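Local coordinates for protein benzoate transport porin BenP (Acinetobacter baumannii AB307-0294, PDB 5DL8) that probably serves as an outer-membrane porin, letting small solutes such as benzoate diffuse across the outer membrane through a calcium-binding beta-barrel, at residues A[33-38]-A[394-399]; A[275-280]-A[325-330]. All coordinates share one frame; numbering follows the deposited sequence. Where two conformers were deposited one is given.

Contact 1: residues A[33-38]-A[394-399]; sequences AYINRD and FGEDRL. With CA (calcium ion), chain G.
Arg37 and Glu396 face each other at a non-hydrogen-bonded pair of the seam that closes the beta-barrel, where the first long strand (25-39) runs antiparallel to the last (394-406). The backbones are stitched at the hydrogen-bonded pairs Tyr34–Leu399, Asn36–Asp397 and Asp38–Gly395; Tyr34 N to Leu399 O, at 2.8 Å and 175°, is nearly straight. Electrostatics dominate the face bearing Ile35, Arg37, Glu396 and Arg398. Arg37 offers its side edge to a single carboxylate oxygen: NH2 reaches the syn lone pair of Glu396 OE1 at 2.7 Å, while NE meets the same oxygen from above the carboxylate plane at 2.9 Å. The second oxygen, Glu396 OE2, takes Arg398 NE at 2.6 Å, so one buried carboxylate is clamped between two arginines, which probably favours its ionised form. Arg146 lies close to Arg398, extending this basic patch. Stacking covers one face of Arg37. Phe394, its CG set between backbone N and carbonyl carbon (chi1 72°), lays its ring flat against the guanidinium with the planes 15° apart, and Arg37 CD rests over the ring centroid at 3.8 Å. On the opposite face of the sheet, Asp397 OD1 turns to Tyr381 and Arg383 of the next strand. Phe39 and Asp46 share a calcium ion with Asp38, whose OD1 binds it at 2.5 Å alongside four waters.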
loop_
_atom_site.group_PDB
_atom_site.type_symbol
_atom_site.label_atom_id
_atom_site.label_comp_id
_atom_site.label_asym_id
_atom_site.label_seq_id
_atom_site.Cartn_x
_atom_site.Cartn_y
_atom_site.Cartn_z
ATOM N N ALA A 33 -6.155 -15.840 -7.716
ATOM C CA ALA A 33 -4.912 -15.077 -7.954
ATOM C C ALA A 33 -3.829 -15.975 -8.482
ATOM O O ALA A 33 -3.446 -16.936 -7.806
ATOM C CB ALA A 33 -4.401 -14.429 -6.623
ATOM N N TYR A 34 -3.288 -15.637 -9.644
ATOM C CA TYR A 34 -2.088 -16.264 -10.176
ATOM C C TYR A 34 -0.947 -15.232 -10.244
ATOM O O TYR A 34 -1.062 -14.168 -10.923
ATOM C CB TYR A 34 -2.380 -16.827 -11.550
ATOM C CG TYR A 34 -1.188 -17.293 -12.320
ATOM C CD1 TYR A 34 -0.585 -18.468 -12.045
ATOM C CD2 TYR A 34 -0.707 -16.525 -13.397
ATOM C CE1 TYR A 34 0.563 -18.871 -12.770
ATOM C CE2 TYR A 34 0.335 -16.932 -14.164
ATOM C CZ TYR A 34 0.993 -18.077 -13.800
ATOM O OH TYR A 34 2.060 -18.384 -14.512
ATOM N N ILE A 35 0.147 -15.535 -9.520
ATOM C CA ILE A 35 1.300 -14.678 -9.564
ATOM C C ILE A 35 2.490 -15.520 -9.947
ATOM O O ILE A 35 2.721 -16.590 -9.355
ATOM C CB ILE A 35 1.469 -13.975 -8.210
ATOM C CG1 ILE A 35 0.377 -12.882 -8.046
ATOM C CG2 ILE A 35 2.912 -13.410 -8.066
ATOM C CD1 ILE A 35 -0.315 -12.972 -6.705
ATOM N N ASN A 36 3.265 -15.026 -10.920
ATOM C CA ASN A 36 4.421 -15.784 -11.396
ATOM C C ASN A 36 5.571 -14.851 -11.659
ATOM O O ASN A 36 5.505 -14.018 -12.571
ATOM C CB ASN A 36 4.106 -16.646 -12.691
ATOM C CG ASN A 36 5.082 -17.774 -12.897
ATOM O OD1 ASN A 36 5.096 -18.765 -12.140
ATOM N ND2 ASN A 36 5.917 -17.631 -13.877
ATOM N N ARG A 37 6.625 -14.956 -10.855
ATOM C CA ARG A 37 7.870 -14.210 -11.150
ATOM C C ARG A 37 8.908 -15.134 -11.734
ATOM O O ARG A 37 9.393 -16.018 -11.074
ATOM C CB ARG A 37 8.410 -13.484 -9.888
ATOM C CG ARG A 37 9.710 -12.667 -10.103
ATOM C CD ARG A 37 10.064 -11.742 -8.920
ATOM N NE ARG A 37 9.121 -10.694 -8.723
ATOM C CZ ARG A 37 9.227 -9.656 -7.852
ATOM N NH1 ARG A 37 10.275 -9.521 -7.041
ATOM N NH2 ARG A 37 8.236 -8.719 -7.806
ATOM N N ASP A 38 9.341 -14.825 -12.935
ATOM C CA ASP A 38 10.256 -15.668 -13.692
ATOM C C ASP A 38 11.567 -14.923 -13.916
ATOM O O ASP A 38 11.635 -13.987 -14.748
ATOM C CB ASP A 38 9.595 -15.986 -15.082
ATOM C CG ASP A 38 10.478 -16.850 -16.006
ATOM O OD1 ASP A 38 11.716 -16.831 -15.869
ATOM O OD2 ASP A 38 9.941 -17.521 -16.922
ATOM N N PHE A 394 13.921 -9.971 -14.385
ATOM C CA PHE A 394 12.771 -10.848 -14.368
ATOM C C PHE A 394 11.502 -10.346 -15.122
ATOM O O PHE A 394 11.334 -9.156 -15.422
ATOM C CB PHE A 394 12.451 -11.204 -12.921
ATOM C CG PHE A 394 11.854 -10.061 -12.126
ATOM C CD1 PHE A 394 10.503 -9.730 -12.251
ATOM C CD2 PHE A 394 12.615 -9.391 -11.213
ATOM C CE1 PHE A 394 9.935 -8.723 -11.507
ATOM C CE2 PHE A 394 12.063 -8.365 -10.458
ATOM C CZ PHE A 394 10.718 -8.020 -10.608
ATOM N N GLY A 395 10.631 -11.290 -15.410
ATOM C CA GLY A 395 9.262 -11.033 -15.935
ATOM C C GLY A 395 8.241 -11.654 -15.011
ATOM O O GLY A 395 8.342 -12.814 -14.692
ATOM N N GLU A 396 7.259 -10.873 -14.608
ATOM C CA GLU A 396 6.241 -11.264 -13.695
ATOM C C GLU A 396 4.874 -11.044 -14.286
ATOM O O GLU A 396 4.569 -9.873 -14.696
ATOM C CB GLU A 396 6.317 -10.516 -12.388
ATOM C CG GLU A 396 5.272 -10.904 -11.352
ATOM C CD GLU A 396 5.487 -10.267 -9.942
ATOM O OE1 GLU A 396 6.577 -9.768 -9.670
ATOM O OE2 GLU A 396 4.561 -10.174 -9.117
ATOM N N ASP A 397 4.048 -12.129 -14.238
ATOM C CA ASP A 397 2.641 -12.089 -14.552
ATOM C C ASP A 397 1.765 -12.205 -13.311
ATOM O O ASP A 397 1.992 -13.017 -12.429
ATOM C CB ASP A 397 2.272 -13.223 -15.539
ATOM C CG ASP A 397 3.066 -13.183 -16.779
ATOM O OD1 ASP A 397 2.908 -12.322 -17.622
ATOM O OD2 ASP A 397 3.873 -14.019 -16.956
ATOM N N ARG A 398 0.717 -11.396 -13.254
ATOM C CA ARG A 398 -0.295 -11.480 -12.214
ATOM C C ARG A 398 -1.642 -11.405 -12.878
ATOM O O ARG A 398 -1.869 -10.447 -13.688
ATOM C CB ARG A 398 -0.177 -10.358 -11.217
ATOM C CG ARG A 398 1.229 -10.145 -10.582
ATOM C CD ARG A 398 1.135 -9.167 -9.426
ATOM N NE ARG A 398 2.427 -8.704 -8.970
ATOM C CZ ARG A 398 2.749 -7.450 -8.548
ATOM N NH1 ARG A 398 1.862 -6.385 -8.400
ATOM N NH2 ARG A 398 4.007 -7.254 -8.211
ATOM N N LEU A 399 -2.486 -12.389 -12.550
ATOM C CA LEU A 399 -3.802 -12.556 -13.167
ATOM C C LEU A 399 -4.804 -12.829 -12.097
ATOM O O LEU A 399 -4.601 -13.716 -11.208
ATOM C CB LEU A 399 -3.826 -13.728 -14.192
ATOM C CG LEU A 399 -5.109 -13.884 -15.098
ATOM C CD1 LEU A 399 -5.441 -12.686 -16.056
ATOM C CD2 LEU A 399 -5.056 -15.151 -15.939
HETATM CA CA CA G . 13.168 -18.646 -14.993
HETATM O O HOH W 1 12.383 -19.251 -17.099
HETATM O O HOH W 2 14.860 -18.845 -16.568
HETATM O O HOH W 3 15.069 -18.801 -13.566
HETATM O O HOH W 4 13.845 -21.069 -14.821
#

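Contact 2: residues A[275-280]-A[325-330]; sequences VKNHTF and YGYDFK
His278 meets Tyr325 at its ring edge and Tyr327 over one ring face, forming an aromatic cluster on one face of the antiparallel pairing between strands 278-288 and 319-328. A type II' turn from Val275 to His278 leads into the first of these strands, and backbone bonds join Thr279 to Gly326 in both directions before Asp328 N meets Asn277 O at 2.9 Å. With CG beside its backbone N (chi1 -47°), the imidazole stands out from the sheet on the face it shares with Tyr325 and Tyr327. Both tyrosines have CG turned from the backbone N to lie beside the carbonyl carbon (chi1 175° for Tyr325), which brings both rings nearer the partner strand, Tyr325 to His278 and Tyr327 past it toward Asn277. Tyr325 OH hydrogen-bonds His278 ND1 at 2.7 Å. Tyr327 instead directs its CD1–CE1 edge at the imidazole face, an edge-to-face pair in which CE1 stands 3.6 Å above the plane. The other edge of the same phenol ring, at CD2, sits over the ring of Phe329. Asn277 CB packs against Tyr327 CE1 at 3.3 Å, its amide almost perpendicular to the phenol. Asp328 OD1 accepts Lys330 N at 3.0 Å in an Asx turn. Aromatic rings thus gather on the surface, while Gly326 is buried; such a mix of apolar rings and polar edges is consistent with the aromatic girdle at the membrane interface of porins.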
loop_
_atom_site.group_PDB
_atom_site.type_symbol
_atom_site.label_atom_id
_atom_site.label_comp_id
_atom_site.label_asym_id
_atom_site.label_seq_id
_atom_site.Cartn_x
_atom_site.Cartn_y
_atom_site.Cartn_z
ATOM N N VAL A 275 -6.989 14.253 -19.877
ATOM C CA VAL A 275 -7.769 14.847 -20.943
ATOM C C VAL A 275 -8.727 13.812 -21.595
ATOM O O VAL A 275 -8.216 12.828 -22.189
ATOM C CB VAL A 275 -6.883 15.259 -22.104
ATOM C CG1 VAL A 275 -7.637 16.217 -22.971
ATOM C CG2 VAL A 275 -5.558 15.776 -21.681
ATOM N N LYS A 276 -10.051 14.122 -21.618
ATOM C CA LYS A 276 -11.144 13.141 -22.042
ATOM C C LYS A 276 -10.783 11.777 -21.421
ATOM O O LYS A 276 -10.703 11.712 -20.177
ATOM C CB LYS A 276 -11.363 13.064 -23.582
ATOM C CG LYS A 276 -11.670 14.416 -24.174
ATOM C CD LYS A 276 -12.824 14.523 -25.123
ATOM C CE LYS A 276 -13.198 16.031 -25.267
ATOM N NZ LYS A 276 -14.117 16.219 -26.427
ATOM N N ASN A 277 -10.401 10.759 -22.204
ATOM C CA ASN A 277 -10.181 9.450 -21.564
ATOM C C ASN A 277 -8.746 9.008 -21.365
ATOM O O ASN A 277 -8.489 7.929 -20.889
ATOM C CB ASN A 277 -11.045 8.391 -22.257
ATOM C CG ASN A 277 -12.503 8.479 -21.818
ATOM O OD1 ASN A 277 -12.793 8.674 -20.626
ATOM N ND2 ASN A 277 -13.434 8.303 -22.767
ATOM N N HIS A 278 -7.847 9.904 -21.683
ATOM C CA HIS A 278 -6.404 9.691 -21.579
ATOM C C HIS A 278 -5.867 10.277 -20.326
ATOM O O HIS A 278 -6.345 11.367 -19.902
ATOM C CB HIS A 278 -5.684 10.425 -22.697
ATOM C CG HIS A 278 -6.276 10.218 -24.043
ATOM N ND1 HIS A 278 -5.722 9.358 -24.953
ATOM C CD2 HIS A 278 -7.314 10.815 -24.663
ATOM C CE1 HIS A 278 -6.387 9.436 -26.089
ATOM N NE2 HIS A 278 -7.348 10.326 -25.939
ATOM N N THR A 279 -4.787 9.661 -19.854
ATOM C CA THR A 279 -3.971 10.108 -18.667
ATOM C C THR A 279 -2.474 10.038 -19.062
ATOM O O THR A 279 -2.052 9.047 -19.652
ATOM C CB THR A 279 -4.262 9.215 -17.448
ATOM O OG1 THR A 279 -5.609 9.392 -17.035
ATOM C CG2 THR A 279 -3.375 9.617 -16.217
ATOM N N PHE A 280 -1.678 11.094 -18.831
ATOM C CA PHE A 280 -0.223 11.079 -19.113
ATOM C C PHE A 280 0.469 11.647 -17.886
ATOM O O PHE A 280 0.156 12.741 -17.402
ATOM C CB PHE A 280 0.180 11.866 -20.397
ATOM C CG PHE A 280 1.677 11.671 -20.865
ATOM C CD1 PHE A 280 2.083 10.567 -21.640
ATOM C CD2 PHE A 280 2.662 12.655 -20.629
ATOM C CE1 PHE A 280 3.402 10.432 -22.095
ATOM C CE2 PHE A 280 3.974 12.486 -21.079
ATOM C CZ PHE A 280 4.341 11.391 -21.805
ATOM N N TYR A 325 1.250 6.398 -19.339
ATOM C CA TYR A 325 0.153 6.637 -20.249
ATOM C C TYR A 325 -1.006 5.699 -19.956
ATOM O O TYR A 325 -0.778 4.509 -19.751
ATOM C CB TYR A 325 0.545 6.583 -21.709
ATOM C CG TYR A 325 -0.717 6.718 -22.628
ATOM C CD1 TYR A 325 -1.384 7.937 -22.713
ATOM C CD2 TYR A 325 -1.307 5.566 -23.289
ATOM C CE1 TYR A 325 -2.527 8.087 -23.483
ATOM C CE2 TYR A 325 -2.463 5.670 -24.053
ATOM C CZ TYR A 325 -3.070 6.947 -24.188
ATOM O OH TYR A 325 -4.244 7.129 -24.956
ATOM N N GLY A 326 -2.233 6.228 -19.901
ATOM C CA GLY A 326 -3.453 5.490 -19.440
ATOM C C GLY A 326 -4.626 5.766 -20.427
ATOM O O GLY A 326 -4.806 6.899 -20.833
ATOM N N TYR A 327 -5.423 4.750 -20.797
ATOM C CA TYR A 327 -6.662 5.006 -21.523
ATOM C C TYR A 327 -7.811 4.266 -20.897
ATOM O O TYR A 327 -7.737 3.005 -20.661
ATOM C CB TYR A 327 -6.588 4.710 -22.994
ATOM C CG TYR A 327 -7.807 5.314 -23.735
ATOM C CD1 TYR A 327 -7.890 6.678 -23.981
ATOM C CD2 TYR A 327 -8.908 4.488 -24.241
ATOM C CE1 TYR A 327 -8.996 7.262 -24.637
ATOM C CE2 TYR A 327 -9.985 5.090 -24.898
ATOM C CZ TYR A 327 -10.013 6.483 -25.092
ATOM O OH TYR A 327 -11.113 7.080 -25.688
ATOM N N ASP A 328 -8.879 5.043 -20.648
ATOM C CA ASP A 328 -10.111 4.511 -20.140
ATOM C C ASP A 328 -11.034 4.293 -21.368
ATOM O O ASP A 328 -11.477 5.284 -21.997
ATOM C CB ASP A 328 -10.815 5.398 -19.079
ATOM C CG ASP A 328 -12.129 4.712 -18.566
ATOM O OD1 ASP A 328 -12.681 3.862 -19.310
ATOM O OD2 ASP A 328 -12.573 4.968 -17.454
ATOM N N PHE A 329 -11.344 3.023 -21.680
ATOM C CA PHE A 329 -12.060 2.706 -22.943
ATOM C C PHE A 329 -13.586 2.815 -22.905
ATOM O O PHE A 329 -14.167 2.345 -23.852
ATOM C CB PHE A 329 -11.734 1.286 -23.460
ATOM C CG PHE A 329 -10.345 1.096 -24.011
ATOM C CD1 PHE A 329 -9.281 0.841 -23.164
ATOM C CD2 PHE A 329 -10.113 1.092 -25.389
ATOM C CE1 PHE A 329 -7.998 0.602 -23.665
ATOM C CE2 PHE A 329 -8.817 0.907 -25.902
ATOM C CZ PHE A 329 -7.756 0.625 -25.024
ATOM N N LYS A 330 -14.218 3.394 -21.863
ATOM C CA LYS A 330 -15.699 3.569 -21.790
ATOM C C LYS A 330 -16.441 3.905 -23.154
ATOM O O LYS A 330 -17.514 3.379 -23.377
ATOM C CB LYS A 330 -16.243 4.439 -20.563
ATOM C CG LYS A 330 -15.637 5.841 -20.245
ATOM C CD LYS A 330 -16.264 6.687 -19.087
ATOM C CE LYS A 330 -17.691 7.207 -19.376
ATOM N NZ LYS A 330 -17.779 8.291 -20.413
#

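How the contacts relate
Both contacts join neighbouring antiparallel strands of the same barrel wall, but at separate places: their centres are 26 Å apart and their nearest atoms about 16 Å, without touching. In sequence, 275-280 and 325-330 fall within the long run of chain between the two segments of contact 1, so contact 2 pairs strands along the wall whereas contact 1 closes the barrel by pairing its first and last strands. Calcium distinguishes them. Contact 1 carries a ligand of one ion, and the side chain of Phe394 lies about 9 Å from a second ion, bound by Val388, Gly391 and Asp393; contact 2 is remote from both sites and is built on aromatic rings rather than a salt-bridge network.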